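Local coordinates for protein tryptophan--tRNA ligase (Pyrococcus horikoshii, PDB 3JXE) that catalyses the ATP-dependent attachment of L-tryptophan to tRNA(Trp), releasing AMP and diphosphate, at residues B[74-78]-B[201-205]; B[209-215]-B[236-242]; B[167-172]-B[227-231]; B[44-50]-B[95-100]. All coordinates share one frame; numbering follows the deposited sequence.

Interaction 1. Residues B[74-78]-B[201-205]; sequences FFLYT and PTFFE. With TYM (tryptophanyl-5'AMP), chain E.
Y77 rests the face of its phenol ring on the pyrrolidine of P201, a CH-pi contact in which P201 CB lies 3.5 Å from the centroid of the Y77 ring and 15° off its normal. Proline suits this place because its compact, rigid ring offers C-H groups to an aromatic face. T202 adds its methyl from a slant, CG2 lying 4.1 Å from Y77 CD2, while its hydroxyl is bonded to the carbonyl of I199. With CG swung anti to the backbone N (chi1 157°), the Y77 ring reaches from the strand to the bound tryptophanyl-AMP. There NE1 of the ligand gives its indole N-H to Y77 OH at 2.7 Å, with a fairly straight N-H...O angle of 162°. Y77 OH also lies at hydrogen-bonding distance of Q198 O and Q111 OE1, contacts consistent with fixing the direction of the phenol oxygen.

Two residues earlier, F75 points its ring into the 201-205 loop. Its rim meets two backbone carbonyls close to the ring plane: F75 CE1 is 3.6 Å from P201 O, and F75 CZ is 3.4 Å from T202 O. The slightly positive ring hydrogens thus face oxygens, as an aromatic edge does well. E205 runs past F75 in the opposite sense, its CB 3.9 Å from F75 CD2; its carboxylate lies at a shallow tilt to the ring and is bonded through OE2 to Y109. F75 packing on the loop beside a tyrosine that accepts the indole N-H belongs here to the amino-acid pocket of a class I synthetase, built on a parallel strand of its Rossmann fold.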
# COMPACT_ATOMS: atom_id res chain seq x y z
N PHE B 74 -23.10 -15.41 3.50
CA PHE B 74 -22.37 -14.27 2.92
C PHE B 74 -21.70 -13.44 4.02
O PHE B 74 -21.71 -13.84 5.19
CB PHE B 74 -23.31 -13.40 2.07
CG PHE B 74 -24.43 -12.76 2.85
CD1 PHE B 74 -24.29 -11.49 3.39
CD2 PHE B 74 -25.64 -13.43 3.03
CE1 PHE B 74 -25.32 -10.89 4.11
CE2 PHE B 74 -26.69 -12.84 3.74
CZ PHE B 74 -26.52 -11.57 4.28
N PHE B 75 -21.11 -12.31 3.64
CA PHE B 75 -20.56 -11.37 4.63
C PHE B 75 -20.76 -9.90 4.25
O PHE B 75 -20.90 -9.57 3.08
CB PHE B 75 -19.08 -11.69 4.94
CG PHE B 75 -18.11 -11.24 3.89
CD1 PHE B 75 -17.41 -10.04 4.04
CD2 PHE B 75 -17.87 -12.01 2.76
CE1 PHE B 75 -16.49 -9.62 3.08
CE2 PHE B 75 -16.95 -11.59 1.79
CZ PHE B 75 -16.26 -10.40 1.96
N LEU B 76 -20.77 -9.04 5.27
CA LEU B 76 -21.02 -7.61 5.08
C LEU B 76 -19.74 -6.78 5.17
O LEU B 76 -18.84 -7.09 5.96
CB LEU B 76 -22.04 -7.10 6.10
CG LEU B 76 -23.50 -7.55 5.96
CD1 LEU B 76 -24.22 -7.35 7.27
CD2 LEU B 76 -24.21 -6.80 4.84
N TYR B 77 -19.69 -5.73 4.37
CA TYR B 77 -18.57 -4.79 4.39
C TYR B 77 -19.05 -3.37 4.09
O TYR B 77 -19.75 -3.14 3.11
CB TYR B 77 -17.47 -5.23 3.41
CG TYR B 77 -16.53 -4.13 2.93
CD1 TYR B 77 -15.78 -3.37 3.83
CD2 TYR B 77 -16.38 -3.87 1.57
CE1 TYR B 77 -14.92 -2.36 3.39
CE2 TYR B 77 -15.53 -2.87 1.12
CZ TYR B 77 -14.80 -2.13 2.03
OH TYR B 77 -13.95 -1.14 1.58
N THR B 78 -18.68 -2.45 4.97
CA THR B 78 -18.90 -1.02 4.77
C THR B 78 -17.73 -0.27 5.39
O THR B 78 -16.90 -0.87 6.08
CB THR B 78 -20.27 -0.56 5.35
OG1 THR B 78 -20.57 0.76 4.87
CG2 THR B 78 -20.26 -0.56 6.87
N PRO B 201 -11.11 -5.29 0.99
CA PRO B 201 -11.94 -5.97 1.99
C PRO B 201 -13.03 -6.90 1.44
O PRO B 201 -13.64 -7.64 2.22
CB PRO B 201 -12.57 -4.81 2.77
CG PRO B 201 -11.65 -3.67 2.55
CD PRO B 201 -11.21 -3.83 1.14
N THR B 202 -13.28 -6.87 0.13
CA THR B 202 -14.21 -7.81 -0.49
C THR B 202 -13.61 -9.22 -0.59
O THR B 202 -14.32 -10.19 -0.87
CB THR B 202 -14.68 -7.35 -1.89
OG1 THR B 202 -13.55 -7.17 -2.75
CG2 THR B 202 -15.47 -6.05 -1.80
N PHE B 203 -12.30 -9.31 -0.37
CA PHE B 203 -11.60 -10.59 -0.41
C PHE B 203 -11.25 -11.09 0.99
O PHE B 203 -10.30 -11.86 1.17
CB PHE B 203 -10.33 -10.48 -1.26
CG PHE B 203 -10.51 -9.73 -2.56
CD1 PHE B 203 -11.49 -10.11 -3.47
CD2 PHE B 203 -9.68 -8.66 -2.87
CE1 PHE B 203 -11.66 -9.42 -4.67
CE2 PHE B 203 -9.84 -7.96 -4.07
CZ PHE B 203 -10.83 -8.34 -4.97
N PHE B 204 -12.02 -10.65 1.99
CA PHE B 204 -11.82 -11.12 3.37
C PHE B 204 -12.23 -12.57 3.54
O PHE B 204 -11.65 -13.31 4.33
CB PHE B 204 -12.57 -10.23 4.37
CG PHE B 204 -11.71 -9.23 5.09
CD1 PHE B 204 -12.00 -7.88 5.03
CD2 PHE B 204 -10.61 -9.65 5.84
CE1 PHE B 204 -11.20 -6.94 5.70
CE2 PHE B 204 -9.80 -8.73 6.51
CZ PHE B 204 -10.10 -7.37 6.44
N GLU B 205 -13.26 -12.97 2.78
CA GLU B 205 -13.75 -14.35 2.80
C GLU B 205 -14.02 -14.86 1.38
O GLU B 205 -14.16 -14.06 0.45
CB GLU B 205 -15.02 -14.45 3.65
CG GLU B 205 -14.78 -14.36 5.16
CD GLU B 205 -16.08 -14.27 5.95
OE1 GLU B 205 -17.06 -14.96 5.58
OE2 GLU B 205 -16.11 -13.53 6.96
P TYM E . -17.49 8.59 3.55
O1P TYM E . -16.69 8.61 4.80
O2P TYM E . -17.51 9.79 2.68
O5' TYM E . -19.02 8.25 3.92
C5' TYM E . -19.32 7.10 4.72
C4' TYM E . -20.66 6.48 4.33
O4' TYM E . -21.69 7.51 4.31
C1' TYM E . -22.33 7.51 3.00
N9 TYM E . -22.74 8.93 2.78
C4 TYM E . -24.00 9.39 2.78
N3 TYM E . -25.20 8.79 2.93
C2 TYM E . -26.32 9.50 2.88
N1 TYM E . -26.30 10.81 2.67
C6 TYM E . -25.14 11.47 2.52
N6 TYM E . -25.14 12.78 2.31
C5 TYM E . -23.94 10.75 2.57
N7 TYM E . -22.66 11.09 2.45
C8 TYM E . -21.93 9.98 2.59
C2' TYM E . -21.27 6.95 2.05
O2' TYM E . -21.90 6.32 0.94
C3' TYM E . -20.61 5.88 2.92
O3' TYM E . -21.39 4.68 2.91
NH3 TYM E . -14.02 6.18 0.97
CA TYM E . -15.21 5.96 1.81
CB TYM E . -14.85 5.04 2.97
CG TYM E . -15.13 3.54 2.65
CD2 TYM E . -16.36 2.93 2.38
CE2 TYM E . -16.12 1.57 2.15
CE3 TYM E . -17.65 3.43 2.32
CD1 TYM E . -14.21 2.55 2.57
NE1 TYM E . -14.82 1.32 2.26
CZ2 TYM E . -17.18 0.72 1.85
CZ3 TYM E . -18.72 2.58 2.02
CH2 TYM E . -18.48 1.22 1.79
C TYM E . -15.71 7.29 2.37
O TYM E . -14.94 8.24 2.51
OPP TYM E . -17.05 7.31 2.67

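Interaction 2. Residues B[209-215]-B[236-242]. With TYM (tryptophanyl-5'AMP), chain E.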
# COMPACT_ATOMS: atom_id res chain seq x y z
N CYS B 209 -19.69 -11.05 -0.97
CA CYS B 209 -19.76 -9.85 -0.14
C CYS B 209 -20.97 -8.97 -0.45
O CYS B 209 -21.37 -8.86 -1.61
CB CYS B 209 -18.48 -9.03 -0.33
SG CYS B 209 -18.35 -7.59 0.74
N LEU B 210 -21.54 -8.36 0.59
CA LEU B 210 -22.61 -7.37 0.43
C LEU B 210 -22.13 -6.03 0.99
O LEU B 210 -21.65 -5.97 2.13
CB LEU B 210 -23.88 -7.80 1.16
CG LEU B 210 -25.28 -7.45 0.61
CD1 LEU B 210 -26.32 -7.60 1.72
CD2 LEU B 210 -25.40 -6.07 -0.02
N ILE B 211 -22.25 -4.97 0.20
CA ILE B 211 -21.82 -3.64 0.61
C ILE B 211 -22.99 -2.64 0.69
O ILE B 211 -23.43 -2.12 -0.34
CB ILE B 211 -20.69 -3.09 -0.29
CG1 ILE B 211 -19.50 -4.06 -0.32
CG2 ILE B 211 -20.24 -1.71 0.19
CD1 ILE B 211 -18.52 -3.81 -1.44
N PRO B 212 -23.49 -2.39 1.91
CA PRO B 212 -24.47 -1.33 2.13
C PRO B 212 -23.79 0.04 2.25
O PRO B 212 -23.04 0.28 3.20
CB PRO B 212 -25.14 -1.72 3.46
CG PRO B 212 -24.49 -3.02 3.89
CD PRO B 212 -23.20 -3.11 3.16
N ALA B 213 -24.06 0.91 1.28
CA ALA B 213 -23.50 2.26 1.24
C ALA B 213 -24.37 3.17 0.38
O ALA B 213 -25.40 2.73 -0.14
CB ALA B 213 -22.07 2.23 0.71
N ALA B 214 -23.99 4.43 0.25
CA ALA B 214 -24.68 5.33 -0.68
C ALA B 214 -24.11 5.17 -2.08
O ALA B 214 -22.99 4.67 -2.27
CB ALA B 214 -24.59 6.78 -0.21
N ILE B 215 -24.89 5.60 -3.07
CA ILE B 215 -24.58 5.40 -4.48
C ILE B 215 -23.22 5.98 -4.92
O ILE B 215 -22.65 5.54 -5.91
CB ILE B 215 -25.76 5.93 -5.37
CG1 ILE B 215 -26.16 4.92 -6.48
CG2 ILE B 215 -25.52 7.37 -5.84
CD1 ILE B 215 -25.09 4.55 -7.49
N THR B 236 -18.66 -8.74 -5.95
CA THR B 236 -19.36 -8.21 -4.77
C THR B 236 -20.78 -7.71 -5.05
O THR B 236 -21.05 -7.12 -6.10
CB THR B 236 -18.54 -7.11 -4.05
OG1 THR B 236 -19.15 -6.79 -2.80
CG2 THR B 236 -18.42 -5.84 -4.90
N ALA B 237 -21.67 -7.98 -4.11
CA ALA B 237 -23.02 -7.44 -4.13
C ALA B 237 -23.04 -6.10 -3.42
O ALA B 237 -22.15 -5.79 -2.62
CB ALA B 237 -23.99 -8.41 -3.47
N ALA B 238 -24.05 -5.28 -3.72
CA ALA B 238 -24.16 -3.96 -3.12
C ALA B 238 -25.60 -3.52 -2.92
O ALA B 238 -26.50 -3.91 -3.67
CB ALA B 238 -23.40 -2.93 -3.97
N LEU B 239 -25.81 -2.71 -1.88
CA LEU B 239 -27.07 -2.00 -1.68
C LEU B 239 -26.77 -0.51 -1.65
O LEU B 239 -26.01 -0.04 -0.80
CB LEU B 239 -27.74 -2.44 -0.38
CG LEU B 239 -28.45 -3.80 -0.35
CD1 LEU B 239 -28.66 -4.25 1.09
CD2 LEU B 239 -29.78 -3.75 -1.09
N HIS B 240 -27.37 0.22 -2.58
CA HIS B 240 -27.11 1.65 -2.73
C HIS B 240 -28.24 2.48 -2.14
O HIS B 240 -29.41 2.28 -2.48
CB HIS B 240 -26.90 2.02 -4.20
CG HIS B 240 -25.93 1.14 -4.91
ND1 HIS B 240 -26.32 0.18 -5.82
CD2 HIS B 240 -24.58 1.07 -4.85
CE1 HIS B 240 -25.25 -0.44 -6.29
NE2 HIS B 240 -24.18 0.08 -5.72
N SER B 241 -27.88 3.42 -1.26
CA SER B 241 -28.86 4.36 -0.72
C SER B 241 -28.80 5.68 -1.47
O SER B 241 -27.82 5.97 -2.17
CB SER B 241 -28.61 4.59 0.78
OG SER B 241 -27.55 5.52 0.99
N LYS B 242 -29.86 6.47 -1.33
CA LYS B 242 -29.86 7.85 -1.81
C LYS B 242 -29.02 8.71 -0.86
O LYS B 242 -28.41 8.19 0.08
CB LYS B 242 -31.29 8.39 -1.90
CG LYS B 242 -32.14 7.76 -2.99
CD LYS B 242 -33.56 8.30 -2.96
CE LYS B 242 -34.45 7.55 -3.93
NZ LYS B 242 -35.86 8.04 -3.88
P TYM E . -17.49 8.59 3.55
O1P TYM E . -16.69 8.61 4.80
O2P TYM E . -17.51 9.79 2.68
O5' TYM E . -19.02 8.25 3.92
C5' TYM E . -19.32 7.10 4.72
C4' TYM E . -20.66 6.48 4.33
O4' TYM E . -21.69 7.51 4.31
C1' TYM E . -22.33 7.51 3.00
N9 TYM E . -22.74 8.93 2.78
C4 TYM E . -24.00 9.39 2.78
N3 TYM E . -25.20 8.79 2.93
C2 TYM E . -26.32 9.50 2.88
N1 TYM E . -26.30 10.81 2.67
C6 TYM E . -25.14 11.47 2.52
N6 TYM E . -25.14 12.78 2.31
C5 TYM E . -23.94 10.75 2.57
N7 TYM E . -22.66 11.09 2.45
C8 TYM E . -21.93 9.98 2.59
C2' TYM E . -21.27 6.95 2.05
O2' TYM E . -21.90 6.32 0.94
C3' TYM E . -20.61 5.88 2.92
O3' TYM E . -21.39 4.68 2.91
NH3 TYM E . -14.02 6.18 0.97
CA TYM E . -15.21 5.96 1.81
CB TYM E . -14.85 5.04 2.97
CG TYM E . -15.13 3.54 2.65
CD2 TYM E . -16.36 2.93 2.38
CE2 TYM E . -16.12 1.57 2.15
CE3 TYM E . -17.65 3.43 2.32
CD1 TYM E . -14.21 2.55 2.57
NE1 TYM E . -14.82 1.32 2.26
CZ2 TYM E . -17.18 0.72 1.85
CZ3 TYM E . -18.72 2.58 2.02
CH2 TYM E . -18.48 1.22 1.79
C TYM E . -15.71 7.29 2.37
O TYM E . -14.94 8.24 2.51
OPP TYM E . -17.05 7.31 2.67
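L210 and L239 meet side by side on one face of two neighbouring parallel strands, 209-214 and 237-241, which with helix 218-227 form a beta-alpha-beta crossover of the Rossmann fold. L210 CD2 slants against L239, 3.8 Å from L239 CG, and A237 shares this face; together with helices 88-104 and 61-69, which lie against it, the leucines fill an oily layer. The small A214 and S241 pair further along the same face.

I211, A213 and H240 point to the other side. I211 meets T236 at about a right angle, its CD1 beside the threonine hydroxyl, whereas its CG2 lies 3.8 Å from CH2 of the tryptophanyl-AMP indole. A213, with no more than a methyl, lets the ligand come close: A213 CB is 3.4 Å from the ribose O3'. I215 crosses H240 obliquely, CG1 lying 3.8 Å from H240 CB, and the ring nitrogens of H240 are bonded to S57 and, weakly, to D218.

Between these two layers of side chains runs a ladder of six backbone bonds, from A237 N to C209 O at one end to I215 N to S241 O at 3.1 Å at the other. At the ligand end, A214 N donates to the ribose O2' at 2.9 Å, and S241 OG gives its proton to an in-plane lone pair of K242 O, also at 2.9 Å.

Interaction 3. Residues B[167-172]-B[227-231]; sequences PIAKKI and FAESL
L231 forms the apolar centre, with its two methyls spread over the helical residues opposite. L231 CD1 lies 3.8 Å from I168 CB, the two side chains crossing at about a right angle, and L231 CD2 lies 3.8 Å from P167 CB. A branched leucine suits a place with a neighbour on each methyl, and the pyrrolidine of P167 gives it a firm surface. The same core extends inward, since L231 also touches F203 and I168 reaches I199 on helix 189-199.

Next to it stands F227. I172 approaches the ring obliquely, its CG1 3.9 Å from F227 CE1, while K171 CB sits over one face, 3.7 Å from the ring centroid and 16° off the normal, a CH-pi contact. From there the lysine chain bends at its second torsion (chi2 -80°), which turns it along the edge of the contact: K171 CD passes 3.7 Å from F227 CD2, and the lysine side chain slides past L231 in the opposite direction. Lysine serves well here, its methylenes covering the hydrophobic groups and its amine emerging beyond them.

At the polar rim the amine meets S230. The bond from K171 NZ to S230 OG, 3.1 Å long, is weak, but the acceptor is itself held, because S230 OG donates its proton to F227 O at 2.9 Å. Neighbouring K170 NZ bonds instead to the backbone carbonyls of K121 and F118 of the second subunit, so this helix end faces both the loop and the dimer partner. The join between helix 160-171 and the 227-231 turn thus rests mainly on apolar contact, with one modest polar link at its margin.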
# COMPACT_ATOMS: atom_id res chain seq x y z
N PRO B 167 -2.98 -8.16 -5.47
CA PRO B 167 -3.59 -8.86 -6.61
C PRO B 167 -4.37 -7.96 -7.59
O PRO B 167 -4.11 -8.00 -8.79
CB PRO B 167 -4.51 -9.87 -5.95
CG PRO B 167 -3.82 -10.19 -4.68
CD PRO B 167 -3.23 -8.89 -4.21
N ILE B 168 -5.29 -7.15 -7.08
CA ILE B 168 -6.09 -6.26 -7.94
C ILE B 168 -5.33 -4.99 -8.36
O ILE B 168 -5.69 -4.33 -9.34
CB ILE B 168 -7.49 -5.93 -7.33
CG1 ILE B 168 -8.45 -5.47 -8.44
CG2 ILE B 168 -7.38 -4.91 -6.20
CD1 ILE B 168 -9.92 -5.56 -8.09
N ALA B 169 -4.28 -4.65 -7.62
CA ALA B 169 -3.43 -3.52 -7.97
C ALA B 169 -2.59 -3.83 -9.21
O ALA B 169 -1.99 -2.93 -9.81
CB ALA B 169 -2.54 -3.13 -6.80
N LYS B 170 -2.54 -5.11 -9.58
CA LYS B 170 -1.89 -5.56 -10.81
C LYS B 170 -2.91 -5.69 -11.94
O LYS B 170 -2.55 -5.61 -13.11
CB LYS B 170 -1.19 -6.90 -10.57
CG LYS B 170 -0.24 -7.33 -11.68
CD LYS B 170 0.27 -8.74 -11.47
CE LYS B 170 0.99 -9.26 -12.70
NZ LYS B 170 1.60 -10.59 -12.45
N LYS B 171 -4.17 -5.90 -11.58
CA LYS B 171 -5.25 -6.01 -12.56
C LYS B 171 -5.67 -4.64 -13.07
O LYS B 171 -5.69 -4.40 -14.28
CB LYS B 171 -6.45 -6.76 -11.98
CG LYS B 171 -6.22 -8.25 -11.77
CD LYS B 171 -6.38 -9.03 -13.06
CE LYS B 171 -6.09 -10.50 -12.86
NZ LYS B 171 -6.56 -11.30 -14.02
N ILE B 172 -6.01 -3.75 -12.14
CA ILE B 172 -6.44 -2.40 -12.50
C ILE B 172 -5.26 -1.61 -13.05
O ILE B 172 -4.36 -1.20 -12.32
CB ILE B 172 -7.08 -1.64 -11.30
CG1 ILE B 172 -8.25 -2.44 -10.72
CG2 ILE B 172 -7.55 -0.25 -11.73
CD1 ILE B 172 -8.74 -1.94 -9.38
N PHE B 227 -12.74 -7.82 -12.08
CA PHE B 227 -11.60 -8.71 -11.85
C PHE B 227 -11.81 -9.74 -10.73
O PHE B 227 -10.92 -10.55 -10.47
CB PHE B 227 -10.34 -7.89 -11.57
CG PHE B 227 -10.00 -6.92 -12.67
CD1 PHE B 227 -10.14 -5.56 -12.47
CD2 PHE B 227 -9.54 -7.38 -13.90
CE1 PHE B 227 -9.83 -4.66 -13.48
CE2 PHE B 227 -9.22 -6.49 -14.92
CZ PHE B 227 -9.37 -5.13 -14.71
N ALA B 228 -12.98 -9.71 -10.10
CA ALA B 228 -13.27 -10.57 -8.95
C ALA B 228 -13.05 -12.06 -9.23
O ALA B 228 -12.37 -12.75 -8.46
CB ALA B 228 -14.68 -10.33 -8.44
N GLU B 229 -13.61 -12.55 -10.33
CA GLU B 229 -13.55 -13.97 -10.69
C GLU B 229 -12.16 -14.43 -11.10
O GLU B 229 -11.75 -15.53 -10.75
CB GLU B 229 -14.57 -14.30 -11.78
CG GLU B 229 -15.99 -14.47 -11.26
CD GLU B 229 -17.02 -14.57 -12.37
OE1 GLU B 229 -16.77 -15.31 -13.36
OE2 GLU B 229 -18.07 -13.91 -12.26
N SER B 230 -11.44 -13.58 -11.83
CA SER B 230 -10.06 -13.88 -12.22
C SER B 230 -9.13 -13.95 -11.01
O SER B 230 -8.07 -14.57 -11.07
CB SER B 230 -9.55 -12.86 -13.23
OG SER B 230 -9.33 -11.60 -12.63
N LEU B 231 -9.53 -13.30 -9.92
CA LEU B 231 -8.77 -13.31 -8.67
C LEU B 231 -9.24 -14.44 -7.74
O LEU B 231 -8.66 -14.65 -6.68
CB LEU B 231 -8.86 -11.96 -7.96
CG LEU B 231 -8.31 -10.72 -8.69
CD1 LEU B 231 -8.78 -9.45 -7.99
CD2 LEU B 231 -6.80 -10.75 -8.81

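Interaction 4. Residues B[44-50]-B[95-100]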
# COMPACT_ATOMS: atom_id res chain seq x y z
N SER B 44 -39.36 -10.85 9.70
CA SER B 44 -39.66 -9.60 10.40
C SER B 44 -39.99 -8.46 9.44
O SER B 44 -39.92 -8.63 8.22
CB SER B 44 -38.49 -9.21 11.32
OG SER B 44 -37.28 -9.08 10.58
N GLU B 45 -40.36 -7.31 10.00
CA GLU B 45 -40.68 -6.12 9.22
C GLU B 45 -39.42 -5.36 8.82
O GLU B 45 -38.42 -5.37 9.55
CB GLU B 45 -41.63 -5.20 9.99
CG GLU B 45 -42.40 -4.20 9.11
CD GLU B 45 -42.85 -2.95 9.85
OE1 GLU B 45 -43.21 -1.96 9.18
OE2 GLU B 45 -42.84 -2.94 11.10
N LEU B 46 -39.47 -4.70 7.67
CA LEU B 46 -38.34 -3.95 7.13
C LEU B 46 -38.17 -2.58 7.80
O LEU B 46 -39.17 -1.91 8.10
CB LEU B 46 -38.49 -3.78 5.62
CG LEU B 46 -38.42 -5.04 4.75
CD1 LEU B 46 -39.03 -4.79 3.39
CD2 LEU B 46 -36.98 -5.54 4.63
N PRO B 47 -36.91 -2.16 8.03
CA PRO B 47 -36.59 -0.84 8.60
C PRO B 47 -37.06 0.32 7.73
O PRO B 47 -37.24 0.16 6.52
CB PRO B 47 -35.05 -0.85 8.64
CG PRO B 47 -34.67 -2.26 8.61
CD PRO B 47 -35.70 -2.95 7.78
N ILE B 48 -37.23 1.48 8.37
CA ILE B 48 -37.73 2.70 7.72
C ILE B 48 -37.08 2.98 6.35
O ILE B 48 -37.78 3.21 5.37
CB ILE B 48 -37.62 3.93 8.68
CG1 ILE B 48 -38.06 5.23 7.98
CG2 ILE B 48 -36.21 4.04 9.30
CD1 ILE B 48 -37.94 6.48 8.83
N PHE B 49 -35.75 2.92 6.30
CA PHE B 49 -35.00 3.24 5.08
C PHE B 49 -35.10 2.18 3.98
O PHE B 49 -34.85 2.47 2.81
CB PHE B 49 -33.53 3.55 5.40
CG PHE B 49 -32.93 2.65 6.44
CD1 PHE B 49 -32.56 1.35 6.13
CD2 PHE B 49 -32.73 3.11 7.74
CE1 PHE B 49 -32.00 0.51 7.09
CE2 PHE B 49 -32.17 2.28 8.72
CZ PHE B 49 -31.81 0.98 8.39
N PHE B 50 -35.46 0.96 4.36
CA PHE B 50 -35.66 -0.11 3.37
C PHE B 50 -37.05 -0.06 2.74
O PHE B 50 -37.16 0.00 1.51
CB PHE B 50 -35.38 -1.49 3.96
CG PHE B 50 -33.92 -1.86 4.01
CD1 PHE B 50 -33.06 -1.50 2.97
CD2 PHE B 50 -33.40 -2.58 5.08
CE1 PHE B 50 -31.71 -1.84 3.01
CE2 PHE B 50 -32.05 -2.93 5.13
CZ PHE B 50 -31.21 -2.56 4.10
N PHE B 95 -26.51 1.78 10.04
CA PHE B 95 -27.77 1.28 10.59
C PHE B 95 -28.36 0.17 9.72
O PHE B 95 -28.95 -0.78 10.24
CB PHE B 95 -28.79 2.42 10.76
CG PHE B 95 -28.68 3.13 12.07
CD1 PHE B 95 -27.96 4.32 12.18
CD2 PHE B 95 -29.31 2.62 13.21
CE1 PHE B 95 -27.87 4.98 13.40
CE2 PHE B 95 -29.21 3.27 14.43
CZ PHE B 95 -28.49 4.46 14.53
N ALA B 96 -28.20 0.31 8.41
CA ALA B 96 -28.62 -0.71 7.46
C ALA B 96 -27.79 -1.97 7.63
O ALA B 96 -28.31 -3.09 7.58
CB ALA B 96 -28.52 -0.19 6.04
N THR B 97 -26.49 -1.79 7.84
CA THR B 97 -25.56 -2.90 8.04
C THR B 97 -25.80 -3.59 9.38
O THR B 97 -25.60 -4.80 9.51
CB THR B 97 -24.09 -2.43 7.94
OG1 THR B 97 -23.97 -1.43 6.92
CG2 THR B 97 -23.18 -3.59 7.60
N LYS B 98 -26.23 -2.81 10.38
CA LYS B 98 -26.60 -3.33 11.69
C LYS B 98 -27.76 -4.32 11.57
O LYS B 98 -27.70 -5.43 12.09
CB LYS B 98 -26.98 -2.19 12.64
CG LYS B 98 -27.51 -2.64 13.99
CD LYS B 98 -28.34 -1.55 14.66
CE LYS B 98 -28.95 -2.03 15.96
NZ LYS B 98 -27.93 -2.24 17.03
N TRP B 99 -28.81 -3.89 10.86
CA TRP B 99 -30.01 -4.69 10.67
C TRP B 99 -29.73 -5.97 9.88
O TRP B 99 -30.28 -7.03 10.19
CB TRP B 99 -31.09 -3.87 9.97
CG TRP B 99 -32.42 -4.54 9.95
CD1 TRP B 99 -33.40 -4.44 10.89
CD2 TRP B 99 -32.93 -5.41 8.93
NE1 TRP B 99 -34.49 -5.19 10.52
CE2 TRP B 99 -34.22 -5.80 9.32
CE3 TRP B 99 -32.41 -5.91 7.72
CZ2 TRP B 99 -35.02 -6.67 8.55
CZ3 TRP B 99 -33.19 -6.77 6.96
CH2 TRP B 99 -34.48 -7.13 7.38
N LEU B 100 -28.87 -5.85 8.87
CA LEU B 100 -28.51 -7.00 8.03
C LEU B 100 -27.68 -8.02 8.78
O LEU B 100 -27.86 -9.22 8.60
CB LEU B 100 -27.79 -6.54 6.75
CG LEU B 100 -28.59 -5.77 5.69
CD1 LEU B 100 -27.66 -5.07 4.72
CD2 LEU B 100 -29.57 -6.67 4.95
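P47 and W99 make the CH-pi contact: P47 CG lies 3.3 Å from the centroid of the W99 five-membered ring, only 7° off the normal. Proline is apt here twice over, since its pyrrolidine packs on the indole and, as N-cap of helix 48-51, it needs no N-H of its own. The indole is presented by a first torsion that sets CG anti to the backbone N (chi1 -170°), extending it from helix 88-104 over the 44-50 segment.

The aromatic pair adds F50, which turns its edge toward the face of the W99 six-membered ring in an offset edge-to-face arrangement, the planes 69° apart and the centroids 5.9 Å apart.

Further apolar contacts lie beside these rings. L46 CD2 reaches W99 CH2 at 4.0 Å. A96, small enough to let two phenylalanines approach the helix, has its CB 3.7 Å from F49 CE1 and 4.1 Å from F50 CZ. F49 also crosses F95 at about a right angle, with F49 CE2 4.0 Å from F95 CB.

Polar atoms take a minor part: S44 OG and E45 O lie obliquely near W99 CZ2, while the E45 carboxylate pairs with R51. With no hydrogen bond crossing between the segments, shape, dispersion and ring electrostatics join the N-terminal region to the helix that begins in the 'HIGH' motif.

From the N terminus, interaction 4 opens first, at 44-50, and closes at 95-100, bringing the N-terminal region onto helix 88-104. Interaction 1 opens within that loop, at 74-78, and closes at 201-205, so the two cross; L76 packs on T97 and L100 where they meet. Interaction 3 starts inside the second loop and ends at 227-231, crossing interaction 1 and then interaction 2, which spans 209-215 to 236-242. Strands 75-80 and 209-214 are sheet neighbours bonded through L210, which joins interactions 1 and 2, and both touch the ligand, while L100 links interaction 4 to interaction 2. Interaction 3 is peripheral, reached through F203 of interaction 1.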